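Local coordinates for protein Exo-poly-alpha-D-galacturonosidase (Thermotoga maritima, PDB 3JUR) that probably hydrolyses the glycosidic bonds of polygalacturonate, the backbone of pectin, as a hyperthermoactive exopolygalacturonase of glycoside hydrolase family 28, at residues I209-P212 with M213-H217; K89-D93 with P94-L98; K329-S332 with R333-G336. All blocks are in the same frame, centred on the assembly; numbering follows the deposited sequence.

Overall arrangement
Following the chain from the N terminus, contact 2 comes first: the loop that leaves strand 87-90 and leads on to strand 103-105 folds back on itself. Contact 1 closes the loop between strands 207-209 and 216-219, its centre about 14 Å from that of contact 2. Strand 132-134 pairs with both 87-90 and 207-209, and D134 receives K89 from contact 2 on one carboxylate oxygen and N210 from contact 1 on the other. Contact 3 turns the chain between strands 327-329 and 337-349, its centre about 25 Å from the centre of contact 1 and about 34 Å from that of contact 2. The three are in series; none nests in or crosses another.

Contact 1. Residues I209-P212 with M213-H217; sequences INSP and MWCIH. Unlike the reference sequence in segment 213-217: I216 (reference Val).
From S211 through P212 and M213 to C215 the backbone makes a tight bend, with P212 in a helical conformation and M213 in an unusual one, and so turns the end of strand 207-209 toward strand 216-219. This is a loop between strands of the parallel beta-helix that characterises glycoside hydrolase family 28. The bend is closed from within by S211, whose OG is anti to the backbone N (chi1 177°); this torsion puts the hydroxyl beside the carbonyl carbon, on the side of the following residues and within reach of M213. There OG donates to the carbonyl O of M213 at 2.7 Å, approaching well above the carbonyl plane, 61° out of it, rather than along a lone pair. C215, with SG anti to its carbonyl carbon, packs its thiol on S211 CB at 3.4 Å. With an alanine in place of S211, the M213 carbonyl would probably lose its hydroxyl partner within the bend, and C215 SG the oxygen beside it. The backbone of S211 is held as well: its N donates to S233 OG, and its O accepts from W143 NE1 and N238 ND2. Further along, the indole of W214 meets the imidazole of H217 with its edge. H217 is fixed by S191 at ND1 and E244 at NE2, while W214 CE3 stands 3.5 Å above the H217 ring plane, over its centre.

Contact 2. Residues K89-D93 with P94-L98; sequences KFIPD and PERYL
I91 and R96 meet flank to flank where the loop after strand 87-90 of the parallel beta-helix curls into a short 3-10 segment, 94-96. The arginine runs extended from CG to NE, slanting across the isoleucine, and its guanidinium lies under I91 CD1, which stands 3.7 Å above the plane of that group and over its centre. I91 CG2, anti to the backbone N, covers the chain just before it and comes within 3.5 Å of R96 NE. The flat group thus has aliphatic carbon over one face. In its plane lies a water that accepts a hydrogen bond from R96 NE at 3.1 Å and in turn reaches D93 OD1 only weakly, and NH1 forms a salt bridge with D42.

Y97 turns its ring edge to the backbone, with the carbonyl oxygens of I91 and D93 near the ring plane. The rings of Y97 and W142 pack edge-to-face, while the phenol oxygen passes F90 CB at 3.5 Å. The D93 carboxylate points forward, CG anti to the backbone N (chi1 -172°), so that OD2 accepts the N-H of E95 at 3.1 Å, an Asx turn at the start of the 3-10 segment. The carbonyl of D93 takes the next N-H, that of R96, at 2.9 Å and 40° out of its plane. One step earlier, P92 is the centre of an inverse gamma turn, closed by a weak bond from D93 N to I91 O. That same carbonyl has a second donor: Y97 OH gives its hydrogen to I91 O at 2.8 Å, from 54° above the carbonyl plane.

Contact 3. Residues K329-S332 with R333-G336; sequences KTNS and RRGG
N331 and R334 are joined across a beta turn close to type I, with S332 and R333 at its corners: R334 N donates to N331 O at 3.1 Å, nearly straight at 159°. The side chain of N331 adds an Asx turn, its OD1 accepting R333 N at 3.0 Å. CG of N331 sits between the backbone N and the carbonyl carbon (chi1 60°), which folds the amide back over the turn. There the amide stands nearly upright over one face of the R334 guanidinium, toward its rim, the planes 80° apart, while OD1 also touches R334 CG at 3.3 Å. T330 and R334 run side by side in opposite senses, T330 OG1 3.5 Å from R334 CB. The polar ends are tied outward: N331 ND2 to Y362 O, S332 OG to G367 N, and R334 to S303 O through NE and to D270 through NH1. G335 and G336, both at positive phi, then carry the chain on to strand 337-349. The turn thus lies in a loop of the family 28 parallel beta-helix, extending from strand 327-329, which pairs in parallel with strands 299-301 and 357-359, and R334 links it to D270 at the start of helix 270-276.

Contact 1. Residues I209-P212 with M213-H217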
ATOM      1  N   ILE D 209      13.910  37.627 -19.456  1.00 22.71           N
ATOM      2  CA  ILE D 209      13.874  38.146 -18.078  1.00 22.56           C
ATOM      3  C   ILE D 209      13.085  39.466 -17.962  1.00 23.07           C
ATOM      4  O   ILE D 209      12.883  40.179 -18.963  1.00 23.06           O
ATOM      5  CB  ILE D 209      15.311  38.366 -17.493  1.00 22.27           C
ATOM      6  CG1 ILE D 209      16.097  39.413 -18.299  1.00 21.38           C
ATOM      7  CG2 ILE D 209      16.088  37.053 -17.430  1.00 22.02           C
ATOM      8  CD1 ILE D 209      17.495  39.698 -17.753  1.00 19.51           C
ATOM      9  N   ASN D 210      12.651  39.780 -16.737  1.00 23.04           N
ATOM     10  CA  ASN D 210      12.019  41.059 -16.409  1.00 23.12           C
ATOM     11  C   ASN D 210      10.879  41.409 -17.374  1.00 23.15           C
ATOM     12  O   ASN D 210      10.864  42.492 -17.975  1.00 23.24           O
ATOM     13  CB  ASN D 210      13.050  42.210 -16.381  1.00 23.15           C
ATOM     14  CG  ASN D 210      14.285  41.900 -15.537  1.00 23.64           C
ATOM     15  OD1 ASN D 210      14.189  41.472 -14.388  1.00 24.52           O
ATOM     16  ND2 ASN D 210      15.455  42.154 -16.103  1.00 24.98           N
ATOM     17  N   SER D 211       9.934  40.486 -17.518  1.00 23.06           N
ATOM     18  CA  SER D 211       8.804  40.669 -18.423  1.00 22.52           C
ATOM     19  C   SER D 211       7.733  41.565 -17.796  1.00 22.85           C
ATOM     20  O   SER D 211       7.429  41.422 -16.602  1.00 22.49           O
ATOM     21  CB  SER D 211       8.204  39.320 -18.799  1.00 22.46           C
ATOM     22  OG  SER D 211       7.054  39.471 -19.615  1.00 20.79           O
ATOM     23  N   PRO D 212       7.168  42.497 -18.594  1.00 22.60           N
ATOM     24  CA  PRO D 212       6.076  43.348 -18.114  1.00 22.95           C
ATOM     25  C   PRO D 212       4.883  42.517 -17.647  1.00 23.07           C
ATOM     26  O   PRO D 212       4.314  42.790 -16.583  1.00 23.03           O
ATOM     27  CB  PRO D 212       5.708  44.175 -19.350  1.00 23.06           C
ATOM     28  CG  PRO D 212       6.986  44.261 -20.118  1.00 23.00           C
ATOM     29  CD  PRO D 212       7.628  42.904 -19.933  1.00 22.63           C
ATOM     30  N   MET D 213       4.548  41.498 -18.437  1.00 23.24           N
ATOM     31  CA  MET D 213       3.411  40.619 -18.196  1.00 23.34           C
ATOM     32  C   MET D 213       3.699  39.261 -18.874  1.00 23.22           C
ATOM     33  O   MET D 213       4.714  38.631 -18.557  1.00 23.31           O
ATOM     34  CB  MET D 213       2.121  41.285 -18.694  1.00 23.53           C
ATOM     35  CG  MET D 213       0.847  40.668 -18.138  1.00 23.94           C
ATOM     36  SD  MET D 213      -0.579  41.719 -18.438  1.00 25.85           S
ATOM     37  CE  MET D 213      -1.914  40.570 -18.103  1.00 24.77           C
ATOM     38  N   TRP D 214       2.853  38.813 -19.807  1.00 23.06           N
ATOM     39  CA  TRP D 214       3.056  37.497 -20.449  1.00 22.84           C
ATOM     40  C   TRP D 214       4.304  37.513 -21.330  1.00 23.22           C
ATOM     41  O   TRP D 214       4.552  38.491 -22.051  1.00 23.25           O
ATOM     42  CB  TRP D 214       1.841  37.058 -21.274  1.00 22.31           C
ATOM     43  CG  TRP D 214       0.527  36.974 -20.525  1.00 21.69           C
ATOM     44  CD1 TRP D 214       0.320  37.169 -19.189  1.00 20.01           C
ATOM     45  CD2 TRP D 214      -0.750  36.636 -21.083  1.00 21.17           C
ATOM     46  NE1 TRP D 214      -1.009  36.985 -18.881  1.00 20.67           N
ATOM     47  CE2 TRP D 214      -1.688  36.658 -20.026  1.00 21.50           C
ATOM     48  CE3 TRP D 214      -1.197  36.324 -22.379  1.00 21.82           C
ATOM     49  CZ2 TRP D 214      -3.050  36.377 -20.224  1.00 21.37           C
ATOM     50  CZ3 TRP D 214      -2.544  36.038 -22.575  1.00 21.16           C
ATOM     51  CH2 TRP D 214      -3.457  36.071 -21.504  1.00 21.01           C
ATOM     52  N   CYS D 215       5.089  36.438 -21.270  1.00 23.28           N
ATOM     53  CA  CYS D 215       6.419  36.435 -21.883  1.00 24.07           C
ATOM     54  C   CYS D 215       6.377  36.119 -23.370  1.00 24.15           C
ATOM     55  O   CYS D 215       6.827  36.927 -24.183  1.00 24.76           O
ATOM     56  CB  CYS D 215       7.390  35.516 -21.135  1.00 24.29           C
ATOM     57  SG  CYS D 215       7.741  36.040 -19.429  1.00 26.26           S
ATOM     58  N   ILE D 216       5.835  34.959 -23.728  1.00 24.13           N
ATOM     59  CA  ILE D 216       5.682  34.587 -25.136  1.00 23.96           C
ATOM     60  C   ILE D 216       4.216  34.349 -25.483  1.00 24.05           C
ATOM     61  O   ILE D 216       3.584  33.405 -24.979  1.00 23.87           O
ATOM     62  CB  ILE D 216       6.545  33.377 -25.510  1.00 24.15           C
ATOM     63  CG1 ILE D 216       8.024  33.716 -25.274  1.00 25.06           C
ATOM     64  CG2 ILE D 216       6.289  32.979 -26.967  1.00 23.83           C
ATOM     65  CD1 ILE D 216       8.995  32.684 -25.790  1.00 27.29           C
ATOM     66  N   HIS D 217       3.688  35.205 -26.356  1.00 23.68           N
ATOM     67  CA  HIS D 217       2.250  35.265 -26.596  1.00 23.38           C
ATOM     68  C   HIS D 217       1.889  35.181 -28.083  1.00 23.38           C
ATOM     69  O   HIS D 217       1.609  36.204 -28.711  1.00 23.64           O
ATOM     70  CB  HIS D 217       1.673  36.531 -25.932  1.00 23.06           C
ATOM     71  CG  HIS D 217       0.175  36.581 -25.888  1.00 22.17           C
ATOM     72  ND1 HIS D 217      -0.521  37.753 -25.678  1.00 21.66           N
ATOM     73  CD2 HIS D 217      -0.759  35.611 -26.035  1.00 21.84           C
ATOM     74  CE1 HIS D 217      -1.816  37.503 -25.695  1.00 21.90           C
ATOM     75  NE2 HIS D 217      -1.988  36.209 -25.911  1.00 21.71           N
TER

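Contact 2. Residues K89-D93 with P94-L98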
ATOM      1  N   LYS D  89      17.934  45.034 -24.335  1.00 22.66           N
ATOM      2  CA  LYS D  89      17.334  45.577 -23.119  1.00 22.83           C
ATOM      3  C   LYS D  89      16.348  46.674 -23.480  1.00 23.05           C
ATOM      4  O   LYS D  89      16.731  47.725 -24.011  1.00 22.72           O
ATOM      5  CB  LYS D  89      18.404  46.103 -22.152  1.00 22.96           C
ATOM      6  CG  LYS D  89      17.835  46.613 -20.829  1.00 23.31           C
ATOM      7  CD  LYS D  89      18.924  47.080 -19.861  1.00 24.60           C
ATOM      8  CE  LYS D  89      18.326  47.522 -18.527  1.00 24.46           C
ATOM      9  NZ  LYS D  89      17.515  46.427 -17.917  1.00 25.60           N
ATOM     10  N   PHE D  90      15.076  46.431 -23.180  1.00 23.12           N
ATOM     11  CA  PHE D  90      14.012  47.341 -23.574  1.00 23.57           C
ATOM     12  C   PHE D  90      13.868  48.511 -22.622  1.00 23.84           C
ATOM     13  O   PHE D  90      13.864  48.328 -21.407  1.00 24.15           O
ATOM     14  CB  PHE D  90      12.698  46.583 -23.745  1.00 23.64           C
ATOM     15  CG  PHE D  90      12.714  45.645 -24.907  1.00 24.18           C
ATOM     16  CD1 PHE D  90      13.150  44.330 -24.751  1.00 24.37           C
ATOM     17  CD2 PHE D  90      12.337  46.082 -26.171  1.00 24.12           C
ATOM     18  CE1 PHE D  90      13.186  43.464 -25.830  1.00 24.40           C
ATOM     19  CE2 PHE D  90      12.371  45.222 -27.256  1.00 24.19           C
ATOM     20  CZ  PHE D  90      12.794  43.915 -27.088  1.00 24.54           C
ATOM     21  N   ILE D  91      13.776  49.713 -23.185  1.00 24.16           N
ATOM     22  CA  ILE D  91      13.606  50.930 -22.390  1.00 24.37           C
ATOM     23  C   ILE D  91      12.161  51.010 -21.870  1.00 24.78           C
ATOM     24  O   ILE D  91      11.218  51.081 -22.660  1.00 24.69           O
ATOM     25  CB  ILE D  91      14.012  52.206 -23.174  1.00 24.30           C
ATOM     26  CG1 ILE D  91      15.454  52.077 -23.696  1.00 23.99           C
ATOM     27  CG2 ILE D  91      13.876  53.446 -22.287  1.00 24.34           C
ATOM     28  CD1 ILE D  91      15.813  53.035 -24.832  1.00 23.38           C
ATOM     29  N   PRO D  92      11.992  50.983 -20.532  1.00 25.15           N
ATOM     30  CA  PRO D  92      10.672  50.896 -19.913  1.00 25.53           C
ATOM     31  C   PRO D  92       9.954  52.254 -19.789  1.00 26.05           C
ATOM     32  O   PRO D  92       9.497  52.615 -18.699  1.00 26.31           O
ATOM     33  CB  PRO D  92      10.993  50.324 -18.533  1.00 25.45           C
ATOM     34  CG  PRO D  92      12.338  50.916 -18.209  1.00 25.34           C
ATOM     35  CD  PRO D  92      13.069  51.026 -19.521  1.00 24.98           C
ATOM     36  N   ASP D  93       9.869  52.994 -20.894  1.00 26.35           N
ATOM     37  CA  ASP D  93       9.052  54.211 -20.967  1.00 26.84           C
ATOM     38  C   ASP D  93       7.845  53.940 -21.867  1.00 26.75           C
ATOM     39  O   ASP D  93       8.010  53.771 -23.079  1.00 26.65           O
ATOM     40  CB  ASP D  93       9.873  55.387 -21.505  1.00 27.04           C
ATOM     41  CG  ASP D  93       9.131  56.722 -21.419  1.00 28.39           C
ATOM     42  OD1 ASP D  93       9.810  57.762 -21.358  1.00 29.63           O
ATOM     43  OD2 ASP D  93       7.880  56.750 -21.412  1.00 29.99           O
ATOM     44  N   PRO D  94       6.626  53.904 -21.280  1.00 26.63           N
ATOM     45  CA  PRO D  94       5.412  53.538 -22.028  1.00 26.44           C
ATOM     46  C   PRO D  94       5.217  54.356 -23.304  1.00 26.12           C
ATOM     47  O   PRO D  94       4.745  53.826 -24.311  1.00 25.83           O
ATOM     48  CB  PRO D  94       4.287  53.822 -21.027  1.00 26.53           C
ATOM     49  CG  PRO D  94       4.934  53.665 -19.697  1.00 26.69           C
ATOM     50  CD  PRO D  94       6.315  54.228 -19.875  1.00 26.58           C
ATOM     51  N   GLU D  95       5.595  55.633 -23.250  1.00 26.09           N
ATOM     52  CA  GLU D  95       5.542  56.539 -24.400  1.00 26.11           C
ATOM     53  C   GLU D  95       6.183  55.923 -25.649  1.00 25.76           C
ATOM     54  O   GLU D  95       5.684  56.096 -26.763  1.00 25.71           O
ATOM     55  CB  GLU D  95       6.218  57.871 -24.046  1.00 26.29           C
ATOM     56  CG  GLU D  95       5.620  59.090 -24.732  1.00 27.93           C
ATOM     57  CD  GLU D  95       4.436  59.691 -23.974  1.00 29.75           C
ATOM     58  OE1 GLU D  95       3.385  59.019 -23.841  1.00 30.62           O
ATOM     59  OE2 GLU D  95       4.559  60.849 -23.519  1.00 29.23           O
ATOM     60  N   ARG D  96       7.271  55.180 -25.445  1.00 25.45           N
ATOM     61  CA  ARG D  96       7.991  54.502 -26.532  1.00 24.91           C
ATOM     62  C   ARG D  96       7.200  53.399 -27.231  1.00 24.39           C
ATOM     63  O   ARG D  96       7.584  52.956 -28.312  1.00 24.09           O
ATOM     64  CB  ARG D  96       9.328  53.954 -26.026  1.00 24.86           C
ATOM     65  CG  ARG D  96      10.336  55.050 -25.687  1.00 24.60           C
ATOM     66  CD  ARG D  96      11.606  54.455 -25.124  1.00 23.97           C
ATOM     67  NE  ARG D  96      12.570  55.484 -24.759  1.00 23.26           N
ATOM     68  CZ  ARG D  96      13.555  55.915 -25.543  1.00 22.37           C
ATOM     69  NH1 ARG D  96      13.730  55.409 -26.760  1.00 22.20           N
ATOM     70  NH2 ARG D  96      14.376  56.854 -25.098  1.00 20.72           N
ATOM     71  N   TYR D  97       6.093  52.978 -26.622  1.00 24.25           N
ATOM     72  CA  TYR D  97       5.309  51.835 -27.096  1.00 23.98           C
ATOM     73  C   TYR D  97       4.008  52.287 -27.758  1.00 23.99           C
ATOM     74  O   TYR D  97       3.047  51.524 -27.893  1.00 23.95           O
ATOM     75  CB  TYR D  97       5.083  50.840 -25.944  1.00 23.76           C
ATOM     76  CG  TYR D  97       6.395  50.321 -25.401  1.00 23.74           C
ATOM     77  CD1 TYR D  97       6.920  49.107 -25.835  1.00 22.93           C
ATOM     78  CD2 TYR D  97       7.140  51.071 -24.484  1.00 23.66           C
ATOM     79  CE1 TYR D  97       8.142  48.644 -25.362  1.00 22.93           C
ATOM     80  CE2 TYR D  97       8.363  50.614 -24.003  1.00 23.13           C
ATOM     81  CZ  TYR D  97       8.856  49.398 -24.446  1.00 23.15           C
ATOM     82  OH  TYR D  97      10.064  48.935 -23.978  1.00 24.12           O
ATOM     83  N   LEU D  98       4.006  53.546 -28.179  1.00 24.00           N
ATOM     84  CA  LEU D  98       2.910  54.132 -28.934  1.00 24.07           C
ATOM     85  C   LEU D  98       3.419  54.509 -30.334  1.00 24.06           C
ATOM     86  O   LEU D  98       4.625  54.696 -30.513  1.00 24.07           O
ATOM     87  CB  LEU D  98       2.362  55.360 -28.197  1.00 24.15           C
ATOM     88  CG  LEU D  98       1.732  55.146 -26.815  1.00 24.06           C
ATOM     89  CD1 LEU D  98       1.549  56.479 -26.093  1.00 23.68           C
ATOM     90  CD2 LEU D  98       0.407  54.397 -26.913  1.00 24.05           C
TER
HETATM   91  O   HOH W   1      13.041  56.661 -21.902  1.00 36.81           O

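Contact 3. Residues K329-S332 with R333-G336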
ATOM      1  N   LYS D 329      -8.948  25.733 -15.808  1.00 22.38           N
ATOM      2  CA  LYS D 329      -9.730  26.822 -15.206  1.00 22.27           C
ATOM      3  C   LYS D 329     -10.775  27.341 -16.183  1.00 21.89           C
ATOM      4  O   LYS D 329     -10.461  27.630 -17.339  1.00 21.78           O
ATOM      5  CB  LYS D 329      -8.849  28.031 -14.862  1.00 22.75           C
ATOM      6  CG  LYS D 329      -7.490  27.747 -14.299  1.00 24.24           C
ATOM      7  CD  LYS D 329      -6.771  29.044 -13.943  1.00 25.77           C
ATOM      8  CE  LYS D 329      -5.994  29.607 -15.130  1.00 26.13           C
ATOM      9  NZ  LYS D 329      -5.066  30.698 -14.699  1.00 24.93           N
ATOM     10  N   THR D 330     -12.003  27.503 -15.698  1.00 21.17           N
ATOM     11  CA  THR D 330     -13.090  28.091 -16.475  1.00 20.52           C
ATOM     12  C   THR D 330     -14.231  28.473 -15.528  1.00 20.45           C
ATOM     13  O   THR D 330     -14.155  28.208 -14.326  1.00 20.27           O
ATOM     14  CB  THR D 330     -13.602  27.127 -17.570  1.00 20.50           C
ATOM     15  OG1 THR D 330     -14.575  27.791 -18.391  1.00 20.77           O
ATOM     16  CG2 THR D 330     -14.217  25.861 -16.941  1.00 20.05           C
ATOM     17  N   ASN D 331     -15.270  29.105 -16.068  1.00 19.98           N
ATOM     18  CA  ASN D 331     -16.498  29.384 -15.325  1.00 20.04           C
ATOM     19  C   ASN D 331     -17.678  29.555 -16.282  1.00 20.24           C
ATOM     20  O   ASN D 331     -17.500  29.474 -17.500  1.00 20.18           O
ATOM     21  CB  ASN D 331     -16.335  30.604 -14.408  1.00 19.84           C
ATOM     22  CG  ASN D 331     -15.989  31.880 -15.172  1.00 19.59           C
ATOM     23  OD1 ASN D 331     -16.470  32.111 -16.283  1.00 19.78           O
ATOM     24  ND2 ASN D 331     -15.161  32.720 -14.566  1.00 18.24           N
ATOM     25  N   SER D 332     -18.875  29.797 -15.740  1.00 20.49           N
ATOM     26  CA  SER D 332     -20.079  29.889 -16.571  1.00 20.86           C
ATOM     27  C   SER D 332     -20.274  31.229 -17.314  1.00 21.30           C
ATOM     28  O   SER D 332     -21.302  31.430 -17.963  1.00 21.44           O
ATOM     29  CB  SER D 332     -21.336  29.488 -15.781  1.00 21.00           C
ATOM     30  OG  SER D 332     -21.503  30.286 -14.622  1.00 21.20           O
ATOM     31  N   ARG D 333     -19.301  32.136 -17.229  1.00 21.55           N
ATOM     32  CA  ARG D 333     -19.275  33.298 -18.130  1.00 22.39           C
ATOM     33  C   ARG D 333     -18.557  32.947 -19.437  1.00 22.28           C
ATOM     34  O   ARG D 333     -18.717  33.656 -20.428  1.00 22.42           O
ATOM     35  CB  ARG D 333     -18.572  34.519 -17.509  1.00 22.69           C
ATOM     36  CG  ARG D 333     -18.711  34.679 -16.010  1.00 24.68           C
ATOM     37  CD  ARG D 333     -19.592  35.842 -15.630  1.00 27.57           C
ATOM     38  NE  ARG D 333     -18.869  37.108 -15.634  1.00 30.47           N
ATOM     39  CZ  ARG D 333     -19.106  38.115 -14.793  1.00 31.51           C
ATOM     40  NH1 ARG D 333     -20.033  38.004 -13.849  1.00 31.41           N
ATOM     41  NH2 ARG D 333     -18.399  39.234 -14.889  1.00 31.74           N
ATOM     42  N   ARG D 334     -17.772  31.862 -19.431  1.00 22.08           N
ATOM     43  CA  ARG D 334     -16.832  31.561 -20.519  1.00 21.68           C
ATOM     44  C   ARG D 334     -17.418  30.831 -21.718  1.00 21.63           C
ATOM     45  O   ARG D 334     -16.993  31.069 -22.846  1.00 21.40           O
ATOM     46  CB  ARG D 334     -15.633  30.749 -20.013  1.00 21.89           C
ATOM     47  CG  ARG D 334     -14.720  31.453 -19.030  1.00 21.24           C
ATOM     48  CD  ARG D 334     -13.835  32.511 -19.687  1.00 21.33           C
ATOM     49  NE  ARG D 334     -12.874  33.001 -18.706  1.00 21.63           N
ATOM     50  CZ  ARG D 334     -13.141  33.926 -17.783  1.00 21.83           C
ATOM     51  NH1 ARG D 334     -14.337  34.506 -17.724  1.00 20.96           N
ATOM     52  NH2 ARG D 334     -12.200  34.274 -16.917  1.00 21.04           N
ATOM     53  N   GLY D 335     -18.353  29.917 -21.481  1.00 21.45           N
ATOM     54  CA  GLY D 335     -18.783  28.987 -22.527  1.00 21.95           C
ATOM     55  C   GLY D 335     -17.575  28.222 -23.043  1.00 22.30           C
ATOM     56  O   GLY D 335     -16.626  27.976 -22.292  1.00 22.48           O
ATOM     57  N   GLY D 336     -17.605  27.861 -24.325  1.00 22.50           N
ATOM     58  CA  GLY D 336     -16.516  27.122 -24.956  1.00 22.65           C
ATOM     59  C   GLY D 336     -16.337  25.729 -24.385  1.00 23.01           C
ATOM     60  O   GLY D 336     -17.268  25.161 -23.793  1.00 23.20           O
TER